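Local coordinates for hypothetical protein TM1631 (Thermotoga maritima, PDB 1VPQ) that is of unknown function but, as a DUF72 family member, folds as a TIM-type barrel of eight parallel strands ringed by helices, at residues E24-V29 with Q257-A262; V92-G97 with F129-S134; P186-Y191 with R210-E215. All blocks are in the same frame, centred on the assembly; numbering follows the deposited sequence.

Contact 1 (E24-V29 with Q257-A262)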
loop_
_atom_site.group_PDB
_atom_site.type_symbol
_atom_site.label_atom_id
_atom_site.label_comp_id
_atom_site.label_asym_id
_atom_site.label_seq_id
_atom_site.Cartn_x
_atom_site.Cartn_y
_atom_site.Cartn_z
ATOM N N GLU A 24 2.599 14.154 12.275
ATOM C CA GLU A 24 2.352 15.036 13.420
ATOM C C GLU A 24 0.848 15.233 13.661
ATOM O O GLU A 24 0.412 15.342 14.802
ATOM C CB GLU A 24 3.032 16.388 13.202
ATOM C CG GLU A 24 4.567 16.330 13.178
ATOM C CD GLU A 24 5.195 16.448 14.565
ATOM O OE1 GLU A 24 4.980 15.544 15.401
ATOM O OE2 GLU A 24 5.911 17.447 14.814
ATOM N N ASP A 25 0.078 15.306 12.575
ATOM C CA ASP A 25 -1.392 15.165 12.589
ATOM C C ASP A 25 -1.925 14.141 13.603
ATOM O O ASP A 25 -2.987 14.365 14.195
ATOM C CB ASP A 25 -1.891 14.713 11.197
ATOM C CG ASP A 25 -2.388 15.856 10.338
ATOM O OD1 ASP A 25 -2.104 17.030 10.662
ATOM O OD2 ASP A 25 -3.069 15.574 9.327
ATOM N N TRP A 26 -1.212 13.018 13.756
ATOM C CA TRP A 26 -1.620 11.918 14.653
ATOM C C TRP A 26 -1.423 12.215 16.156
ATOM O O TRP A 26 -2.026 11.552 17.002
ATOM C CB TRP A 26 -0.888 10.613 14.284
ATOM C CG TRP A 26 -1.251 10.032 12.945
ATOM C CD1 TRP A 26 -1.853 10.675 11.900
ATOM C CD2 TRP A 26 -0.994 8.692 12.489
ATOM N NE1 TRP A 26 -2.005 9.816 10.840
ATOM C CE2 TRP A 26 -1.485 8.595 11.174
ATOM C CE3 TRP A 26 -0.401 7.569 13.070
ATOM C CZ2 TRP A 26 -1.397 7.421 10.424
ATOM C CZ3 TRP A 26 -0.317 6.393 12.326
ATOM C CH2 TRP A 26 -0.813 6.333 11.018
ATOM N N LYS A 27 -0.586 13.200 16.485
ATOM C CA LYS A 27 -0.428 13.632 17.875
ATOM C C LYS A 27 -1.720 14.262 18.389
ATOM O O LYS A 27 -2.251 15.185 17.763
ATOM C CB LYS A 27 0.702 14.651 18.014
ATOM C CG LYS A 27 2.105 14.081 18.002
ATOM C CD LYS A 27 3.089 15.207 18.252
ATOM C CE LYS A 27 4.393 14.705 18.787
ATOM N N GLY A 28 -2.199 13.783 19.538
ATOM C CA GLY A 28 -3.477 14.230 20.107
ATOM C C GLY A 28 -4.684 13.594 19.432
ATOM O O GLY A 28 -5.817 14.089 19.555
ATOM N N VAL A 29 -4.427 12.503 18.709
ATOM C CA VAL A 29 -5.454 11.722 18.045
ATOM C C VAL A 29 -5.182 10.270 18.427
ATOM O O VAL A 29 -5.834 9.755 19.326
ATOM C CB VAL A 29 -5.458 11.954 16.510
ATOM C CG1 VAL A 29 -6.511 11.086 15.818
ATOM C CG2 VAL A 29 -5.704 13.424 16.196
ATOM N N GLN A 257 -7.186 9.556 10.813
ATOM C CA GLN A 257 -8.385 8.814 10.457
ATOM C C GLN A 257 -8.036 7.389 10.046
ATOM O O GLN A 257 -8.723 6.448 10.436
ATOM C CB GLN A 257 -9.168 9.560 9.368
ATOM C CG GLN A 257 -9.938 10.746 9.952
ATOM C CD GLN A 257 -10.426 11.756 8.930
ATOM O OE1 GLN A 257 -9.704 12.130 8.007
ATOM N NE2 GLN A 257 -11.656 12.234 9.118
ATOM N N ALA A 258 -6.952 7.241 9.287
ATOM C CA ALA A 258 -6.454 5.931 8.866
ATOM C C ALA A 258 -6.121 5.030 10.053
ATOM O O ALA A 258 -6.464 3.850 10.061
ATOM C CB ALA A 258 -5.229 6.092 7.984
ATOM N N ALA A 259 -5.440 5.598 11.045
ATOM C CA ALA A 259 -5.069 4.870 12.257
ATOM C C ALA A 259 -6.313 4.445 13.044
ATOM O O ALA A 259 -6.404 3.294 13.472
ATOM C CB ALA A 259 -4.144 5.708 13.107
ATOM N N ILE A 260 -7.267 5.366 13.213
ATOM C CA ILE A 260 -8.559 5.061 13.850
ATOM C C ILE A 260 -9.235 3.881 13.160
ATOM O O ILE A 260 -9.546 2.874 13.804
ATOM C CB ILE A 260 -9.514 6.297 13.869
ATOM C CG1 ILE A 260 -8.996 7.346 14.856
ATOM C CG2 ILE A 260 -10.942 5.900 14.274
ATOM C CD1 ILE A 260 -9.699 8.696 14.786
ATOM N N ASN A 261 -9.440 3.996 11.855
ATOM C CA ASN A 261 -10.080 2.938 11.083
ATOM C C ASN A 261 -9.288 1.627 11.087
ATOM O O ASN A 261 -9.876 0.538 11.133
ATOM C CB ASN A 261 -10.332 3.383 9.634
ATOM C CG ASN A 261 -11.409 4.454 9.513
ATOM O OD1 ASN A 261 -11.422 5.212 8.548
ATOM N ND2 ASN A 261 -12.319 4.516 10.483
ATOM N N ALA A 262 -7.963 1.726 11.030
ATOM C CA ALA A 262 -7.119 0.531 11.014
ATOM C C ALA A 262 -7.221 -0.210 12.345
ATOM O O ALA A 262 -7.213 -1.448 12.386
ATOM C CB ALA A 262 -5.668 0.897 10.698
#

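Contact 2 (V92-G97 with F129-S134). With SO4 (sulfate ion), chain C.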
loop_
_atom_site.group_PDB
_atom_site.type_symbol
_atom_site.label_atom_id
_atom_site.label_comp_id
_atom_site.label_asym_id
_atom_site.label_seq_id
_atom_site.Cartn_x
_atom_site.Cartn_y
_atom_site.Cartn_z
ATOM N N VAL A 92 6.339 7.906 -14.583
ATOM C CA VAL A 92 7.178 8.633 -15.547
ATOM C C VAL A 92 7.580 7.796 -16.767
ATOM O O VAL A 92 7.189 8.110 -17.880
ATOM C CB VAL A 92 8.460 9.194 -14.871
ATOM C CG1 VAL A 92 9.272 10.032 -15.849
ATOM C CG2 VAL A 92 8.110 10.029 -13.652
ATOM N N LEU A 93 8.353 6.736 -16.547
ATOM C CA LEU A 93 9.023 6.022 -17.639
ATOM C C LEU A 93 8.064 5.501 -18.702
ATOM O O LEU A 93 8.387 5.510 -19.882
ATOM C CB LEU A 93 9.846 4.846 -17.100
ATOM C CG LEU A 93 11.043 5.195 -16.211
ATOM C CD1 LEU A 93 11.592 3.933 -15.583
ATOM C CD2 LEU A 93 12.131 5.930 -16.989
ATOM N N TRP A 94 6.892 5.043 -18.287
ATOM C CA TRP A 94 5.902 4.520 -19.234
ATOM C C TRP A 94 5.361 5.606 -20.179
ATOM O O TRP A 94 4.947 5.303 -21.301
ATOM C CB TRP A 94 4.759 3.817 -18.490
ATOM C CG TRP A 94 4.001 4.697 -17.567
ATOM C CD1 TRP A 94 4.212 4.859 -16.228
ATOM C CD2 TRP A 94 2.905 5.554 -17.906
ATOM N NE1 TRP A 94 3.309 5.753 -15.714
ATOM C CE2 TRP A 94 2.496 6.196 -16.724
ATOM C CE3 TRP A 94 2.218 5.828 -19.094
ATOM C CZ2 TRP A 94 1.441 7.104 -16.696
ATOM C CZ3 TRP A 94 1.168 6.729 -19.061
ATOM C CH2 TRP A 94 0.791 7.354 -17.873
ATOM N N LYS A 95 5.353 6.859 -19.707
ATOM C CA LYS A 95 4.988 8.017 -20.529
ATOM C C LYS A 95 6.063 8.306 -21.574
ATOM O O LYS A 95 5.773 8.880 -22.622
ATOM C CB LYS A 95 4.802 9.284 -19.674
ATOM C CG LYS A 95 3.702 9.248 -18.613
ATOM C CD LYS A 95 3.488 10.658 -18.049
ATOM C CE LYS A 95 2.383 10.731 -17.001
ATOM N NZ LYS A 95 2.917 10.788 -15.618
ATOM N N GLU A 96 7.300 7.920 -21.270
ATOM C CA GLU A 96 8.464 8.229 -22.105
ATOM C C GLU A 96 8.956 7.045 -22.946
ATOM O O GLU A 96 9.923 7.176 -23.691
ATOM C CB GLU A 96 9.600 8.730 -21.213
ATOM C CG GLU A 96 9.156 9.795 -20.238
ATOM C CD GLU A 96 10.265 10.292 -19.344
ATOM O OE1 GLU A 96 11.129 9.476 -18.947
ATOM O OE2 GLU A 96 10.255 11.500 -19.025
ATOM N N GLY A 97 8.290 5.896 -22.815
ATOM C CA GLY A 97 8.665 4.682 -23.547
ATOM C C GLY A 97 10.000 4.104 -23.115
ATOM O O GLY A 97 10.779 3.621 -23.942
ATOM N N PHE A 129 -3.873 8.094 -12.272
ATOM C CA PHE A 129 -5.096 8.179 -13.078
ATOM C C PHE A 129 -4.782 8.185 -14.571
ATOM O O PHE A 129 -5.491 7.562 -15.362
ATOM C CB PHE A 129 -5.861 9.447 -12.703
ATOM C CG PHE A 129 -7.244 9.521 -13.281
ATOM C CD1 PHE A 129 -8.256 8.719 -12.788
ATOM C CD2 PHE A 129 -7.538 10.408 -14.307
ATOM C CE1 PHE A 129 -9.531 8.788 -13.317
ATOM C CE2 PHE A 129 -8.814 10.484 -14.838
ATOM C CZ PHE A 129 -9.813 9.673 -14.343
ATOM N N SER A 130 -3.706 8.883 -14.931
ATOM C CA SER A 130 -3.245 9.005 -16.323
ATOM C C SER A 130 -2.742 7.706 -16.960
ATOM O O SER A 130 -2.639 7.622 -18.173
ATOM C CB SER A 130 -2.120 10.032 -16.401
ATOM O OG SER A 130 -1.052 9.636 -15.563
ATOM N N PHE A 131 -2.393 6.718 -16.147
ATOM C CA PHE A 131 -2.023 5.390 -16.647
ATOM C C PHE A 131 -3.297 4.666 -17.061
ATOM O O PHE A 131 -4.130 4.354 -16.213
ATOM C CB PHE A 131 -1.294 4.610 -15.553
ATOM C CG PHE A 131 -0.644 3.325 -16.020
ATOM C CD1 PHE A 131 0.395 3.344 -16.935
ATOM C CD2 PHE A 131 -1.025 2.105 -15.487
ATOM C CE1 PHE A 131 1.023 2.175 -17.341
ATOM C CE2 PHE A 131 -0.395 0.930 -15.884
ATOM C CZ PHE A 131 0.630 0.973 -16.820
ATOM N N LYS A 132 -3.441 4.413 -18.358
ATOM C CA LYS A 132 -4.642 3.793 -18.924
ATOM C C LYS A 132 -4.344 2.448 -19.581
ATOM O O LYS A 132 -3.228 2.185 -20.012
ATOM C CB LYS A 132 -5.279 4.701 -19.981
ATOM C CG LYS A 132 -5.664 6.094 -19.507
ATOM C CD LYS A 132 -5.997 6.979 -20.708
ATOM C CE LYS A 132 -6.711 8.270 -20.303
ATOM N NZ LYS A 132 -6.190 8.845 -19.012
ATOM N N PHE A 133 -5.372 1.613 -19.666
ATOM C CA PHE A 133 -5.260 0.325 -20.330
ATOM C C PHE A 133 -4.963 0.530 -21.812
ATOM O O PHE A 133 -5.762 1.131 -22.542
ATOM C CB PHE A 133 -6.538 -0.499 -20.175
ATOM C CG PHE A 133 -6.458 -1.845 -20.828
ATOM C CD1 PHE A 133 -6.705 -1.988 -22.183
ATOM C CD2 PHE A 133 -6.103 -2.961 -20.096
ATOM C CE1 PHE A 133 -6.615 -3.225 -22.798
ATOM C CE2 PHE A 133 -6.008 -4.199 -20.703
ATOM C CZ PHE A 133 -6.269 -4.333 -22.061
ATOM N N SER A 134 -3.806 0.036 -22.241
ATOM C CA SER A 134 -3.415 0.044 -23.651
ATOM C C SER A 134 -2.430 -1.087 -23.854
ATOM O O SER A 134 -1.910 -1.635 -22.889
ATOM C CB SER A 134 -2.778 1.379 -24.057
ATOM O OG SER A 134 -1.506 1.549 -23.454
HETATM S S SO4 C . -3.612 10.406 -9.107
HETATM O O1 SO4 C . -2.395 10.166 -8.336
HETATM O O2 SO4 C . -3.616 11.758 -9.636
HETATM O O3 SO4 C . -3.667 9.488 -10.235
HETATM O O4 SO4 C . -4.789 10.213 -8.270
HETATM O O HOH W 1 -0.158 12.008 -14.599
#

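Contact 3 (P186-Y191 with R210-E215). With SO4 (sulfate ion), chain D.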
loop_
_atom_site.group_PDB
_atom_site.type_symbol
_atom_site.label_atom_id
_atom_site.label_comp_id
_atom_site.label_asym_id
_atom_site.label_seq_id
_atom_site.Cartn_x
_atom_site.Cartn_y
_atom_site.Cartn_z
ATOM N N PRO A 186 -16.743 9.093 -11.175
ATOM C CA PRO A 186 -16.394 8.806 -12.561
ATOM C C PRO A 186 -14.884 8.613 -12.797
ATOM O O PRO A 186 -14.067 9.395 -12.315
ATOM C CB PRO A 186 -16.903 10.051 -13.304
ATOM C CG PRO A 186 -18.008 10.546 -12.467
ATOM C CD PRO A 186 -17.589 10.299 -11.070
ATOM N N GLY A 187 -14.533 7.546 -13.504
ATOM C CA GLY A 187 -13.162 7.344 -13.973
ATOM C C GLY A 187 -12.248 6.511 -13.100
ATOM O O GLY A 187 -11.234 6.003 -13.580
ATOM N N LEU A 188 -12.596 6.379 -11.825
ATOM C CA LEU A 188 -11.736 5.702 -10.851
ATOM C C LEU A 188 -11.938 4.194 -10.847
ATOM O O LEU A 188 -13.002 3.697 -11.217
ATOM C CB LEU A 188 -11.990 6.245 -9.448
ATOM C CG LEU A 188 -11.614 7.709 -9.223
ATOM C CD1 LEU A 188 -11.888 8.102 -7.785
ATOM C CD2 LEU A 188 -10.158 7.951 -9.580
ATOM N N PHE A 189 -10.910 3.473 -10.413
ATOM C CA PHE A 189 -10.938 2.020 -10.448
ATOM C C PHE A 189 -11.856 1.514 -9.332
ATOM O O PHE A 189 -11.769 1.986 -8.194
ATOM C CB PHE A 189 -9.521 1.451 -10.309
ATOM C CG PHE A 189 -9.414 -0.006 -10.663
ATOM C CD1 PHE A 189 -9.632 -0.978 -9.706
ATOM C CD2 PHE A 189 -9.097 -0.404 -11.950
ATOM C CE1 PHE A 189 -9.544 -2.332 -10.028
ATOM C CE2 PHE A 189 -9.000 -1.751 -12.271
ATOM C CZ PHE A 189 -9.222 -2.714 -11.311
ATOM N N PRO A 190 -12.756 0.563 -9.655
ATOM C CA PRO A 190 -13.716 0.074 -8.659
ATOM C C PRO A 190 -13.131 -0.899 -7.642
ATOM O O PRO A 190 -11.967 -1.286 -7.731
ATOM C CB PRO A 190 -14.760 -0.641 -9.515
ATOM C CG PRO A 190 -13.996 -1.145 -10.676
ATOM C CD PRO A 190 -12.947 -0.099 -10.958
ATOM N N TYR A 191 -13.959 -1.278 -6.679
ATOM C CA TYR A 191 -13.576 -2.235 -5.646
ATOM C C TYR A 191 -13.810 -3.617 -6.198
ATOM O O TYR A 191 -14.946 -4.007 -6.394
ATOM C CB TYR A 191 -14.419 -2.014 -4.390
ATOM C CG TYR A 191 -14.259 -3.039 -3.305
ATOM C CD1 TYR A 191 -13.226 -2.945 -2.384
ATOM C CD2 TYR A 191 -15.167 -4.089 -3.173
ATOM C CE1 TYR A 191 -13.082 -3.888 -1.371
ATOM C CE2 TYR A 191 -15.037 -5.030 -2.171
ATOM C CZ TYR A 191 -13.996 -4.925 -1.270
ATOM O OH TYR A 191 -13.857 -5.855 -0.266
ATOM N N ARG A 210 -14.617 14.976 -2.898
ATOM C CA ARG A 210 -13.834 16.118 -3.376
ATOM C C ARG A 210 -12.434 15.672 -3.833
ATOM O O ARG A 210 -11.535 16.492 -4.022
ATOM C CB ARG A 210 -13.749 17.165 -2.256
ATOM C CG ARG A 210 -13.545 18.601 -2.733
ATOM C CD ARG A 210 -13.623 19.610 -1.581
ATOM N N TRP A 211 -12.275 14.364 -4.020
ATOM C CA TRP A 211 -11.009 13.733 -4.405
ATOM C C TRP A 211 -10.246 14.429 -5.522
ATOM O O TRP A 211 -9.030 14.502 -5.458
ATOM C CB TRP A 211 -11.294 12.278 -4.807
ATOM C CG TRP A 211 -10.130 11.476 -5.324
ATOM C CD1 TRP A 211 -9.714 11.382 -6.622
ATOM C CD2 TRP A 211 -9.280 10.600 -4.569
ATOM N NE1 TRP A 211 -8.650 10.525 -6.721
ATOM C CE2 TRP A 211 -8.359 10.027 -5.478
ATOM C CE3 TRP A 211 -9.203 10.244 -3.212
ATOM C CZ2 TRP A 211 -7.368 9.116 -5.077
ATOM C CZ3 TRP A 211 -8.216 9.338 -2.811
ATOM C CH2 TRP A 211 -7.311 8.787 -3.745
ATOM N N PHE A 212 -10.942 14.918 -6.546
ATOM C CA PHE A 212 -10.283 15.537 -7.718
ATOM C C PHE A 212 -9.963 17.039 -7.546
ATOM O O PHE A 212 -9.209 17.606 -8.338
ATOM C CB PHE A 212 -11.127 15.338 -8.987
ATOM C CG PHE A 212 -11.185 13.914 -9.464
ATOM C CD1 PHE A 212 -10.095 13.337 -10.098
ATOM C CD2 PHE A 212 -12.327 13.150 -9.281
ATOM C CE1 PHE A 212 -10.145 12.020 -10.542
ATOM C CE2 PHE A 212 -12.382 11.836 -9.720
ATOM C CZ PHE A 212 -11.289 11.271 -10.352
ATOM N N GLU A 213 -10.542 17.675 -6.530
ATOM C CA GLU A 213 -10.315 19.106 -6.266
ATOM C C GLU A 213 -9.342 19.359 -5.109
ATOM O O GLU A 213 -8.716 20.415 -5.045
ATOM C CB GLU A 213 -11.643 19.805 -5.951
ATOM C CG GLU A 213 -12.638 19.842 -7.106
ATOM C CD GLU A 213 -13.368 18.522 -7.299
ATOM O OE1 GLU A 213 -14.015 18.052 -6.340
ATOM O OE2 GLU A 213 -13.298 17.951 -8.411
ATOM N N ALA A 214 -9.205 18.380 -4.214
ATOM C CA ALA A 214 -8.603 18.600 -2.897
ATOM C C ALA A 214 -7.074 18.740 -2.892
ATOM O O ALA A 214 -6.372 18.020 -3.614
ATOM C CB ALA A 214 -9.024 17.491 -1.944
ATOM N N GLU A 215 -6.595 19.657 -2.038
ATOM C CA GLU A 215 -5.166 19.982 -1.851
ATOM C C GLU A 215 -4.380 18.972 -1.020
ATOM O O GLU A 215 -4.506 18.947 0.211
ATOM C CB GLU A 215 -5.030 21.310 -1.107
ATOM C CG GLU A 215 -5.306 22.554 -1.918
ATOM C CD GLU A 215 -4.765 23.809 -1.245
ATOM O OE1 GLU A 215 -4.529 23.785 -0.015
ATOM O OE2 GLU A 215 -4.578 24.823 -1.949
HETATM S S SO4 D . -17.738 -0.426 -6.332
HETATM O O1 SO4 D . -16.870 0.659 -6.802
HETATM O O2 SO4 D . -18.093 -1.337 -7.427
HETATM O O3 SO4 D . -17.069 -1.184 -5.291
HETATM O O4 SO4 D . -18.936 0.142 -5.744
#

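Contact 1 (E24-V29 with Q257-A262)
Ala259 and Trp26 make the principal contact here. The methyl carbon Ala259 CB lies 4.0 Å from both Trp26 CZ3 and Trp26 CH2, and the line from it to the centroid of the six-membered ring runs only 10° off the ring normal. The contact is therefore a CH-pi interaction over the face of that ring, and hence toward the rim of the indole as a whole. Beside it, Val29 CG1 touches Ile260 CD1 at 4.1 Å, the two aliphatic side chains crossing at about a right angle. With CG anti to its own carbonyl carbon (chi1 -67°), Trp26 carries its benzo ring forward to the helix although its CB does not point there. The surface involved is modest, 179 Å² over both sides.

In fold terms, residues 24-29 belong to the loop that follows the first strand, 13-18, while 257-262 open the last helix, which follows strand 245-250; those strands are neighbours in the parallel sheet, as expected where the two ends of a TIM-barrel chain meet. Further out, Trp26 NE1 is hydrogen-bonded to Cys253 O, which fixes the indole's polar edge, and Phe23 and Tyr31 meet its ring. A type I beta turn from Glu24 to Lys27, with Lys27 N bonded to Glu24 O at 2.9 Å, shapes the backbone from which Trp26 projects, and Asp25 OD2 accepts a hydrogen bond from Lys255 N, just ahead of the helix.

Contact 2 (V92-G97 with F129-S134)
Trp94 has its CG lodged between the backbone N and the carbonyl carbon (chi1 61°), while Phe131 swings CG to the far side from its own N (chi1 -170°); together these torsions put the phenyl edge against the indole face. The result is a T-shaped pair: the Phe131 ring and the five-membered ring of Trp94 have centroids 4.7 Å apart and planes inclined at 69°. Phe131 CD1 does the touching, 3.5 Å from Trp94 CD2 and standing over the middle of the indole. Lys95 CG, from the following residue, sits on the opposite face, toward its rim.

Ser130 meets the benzo end of the same ring. Ser130 OG lies in the indole plane at its edge, 3.7 Å from Trp94 CZ2, whereas Ser130 O approaches Trp94 CH2 obliquely at 3.5 Å. One water links the two segments, 2.7 Å from Ser130 OG and, through a weak bond, 3.5 Å from Lys95 NZ.

Residues 92-97 include the short, weakly bonded helix 93-96 on the way from strand 80-84 to helix 101-116. The other segment, 129-134, lies in the loop between strand 120-126 and helix 135-147. Because the two strands adjoin in the parallel sheet, the contact joins consecutive beta-alpha connections beyond the C-terminal ends of neighbouring barrel strands. The indole is held by Trp94 NE1 bonding to Thr90 O, and the ammonium by Lys95 NZ bonding to His91 O. Phe127 stacks on the Phe131 ring, and Asn137 of helix 135-147 touches both aromatic side chains. A sulfate, probably from the crystallisation liquor, sits at Phe129 N and is also bonded by Arg157 NE.

Contact 3 (P186-Y191 with R210-E215)
Leu188 sets its two methyl groups against a pair of aromatic rings. Leu188 CD1 stands over one face of the Trp211 indole, toward its rim, and is 4.1 Å from Trp211 CD1. Leu188 CD2 comes 3.6 Å from Phe212 CZ, at an oblique angle to the phenyl ring, which approaches from the opposite direction. CD1 lies anti to CA (chi2 -179°), carrying that methyl out over the indole, while CD2 branches off to meet Phe212.

The two rings are also set against each other. Trp211 CD1 lies 3.8 Å above the plane of the Phe212 ring, over its centre, while Phe212 CE1 lies in the indole plane at the edge of Trp211. Replacing Leu188 with an alanine would probably open a gap under the Trp211 face and leave the end of the Phe212 ring without its aliphatic support. Pro186 O packs obliquely near the ring, 3.9 Å from Phe212 CZ.

Gly187 adopts a positive phi of 94° just before Leu188, a conformation in which a side chain would jam against the preceding carbonyl, and its backbone is hydrogen-bonded to Tyr159. Within 210-215, Glu213 N bonds to Arg210 O at 2.9 Å, closing the backbone bend that carries both rings. Arg219 makes a cation-pi contact with Trp211, and Tyr220 meets it edge-to-face. Away from this cluster, Tyr191 N makes only weak bonds to a sulfate, 3.4 Å to its O3.

In the fold, these are two loops that follow adjacent strands, 176-181 and 199-204. The sulfate bonded by Phe129 N and Arg157 NE lies about 4 Å from the Trp211 side chain; though probably from the crystallisation liquor, it may mark a pocket at this C-terminal face, where TIM barrels characteristically place their active sites.

All three contacts pair buried with exposed residues and are built from loops and helices, not from the barrel strands. Contact 1 alone brings in a long barrel helix, tying the loop after the first strand to the final helix; contacts 2 and 3 each join connections that follow adjacent strands. Contacts 1 and 3 are chiefly aliphatic groups against rings, with an aliphatic pair added in contact 1, whereas contact 2 pairs two aromatics and adds a water link. Contacts 1 and 2 fall on opposite sides of the chain's centre, with centres 33 Å apart. Contacts 2 and 3 meet directly: Phe129 CE1 is 3.3 Å from Gly187 O, and Phe129 CD1 is 3.8 Å from Leu188 CD2.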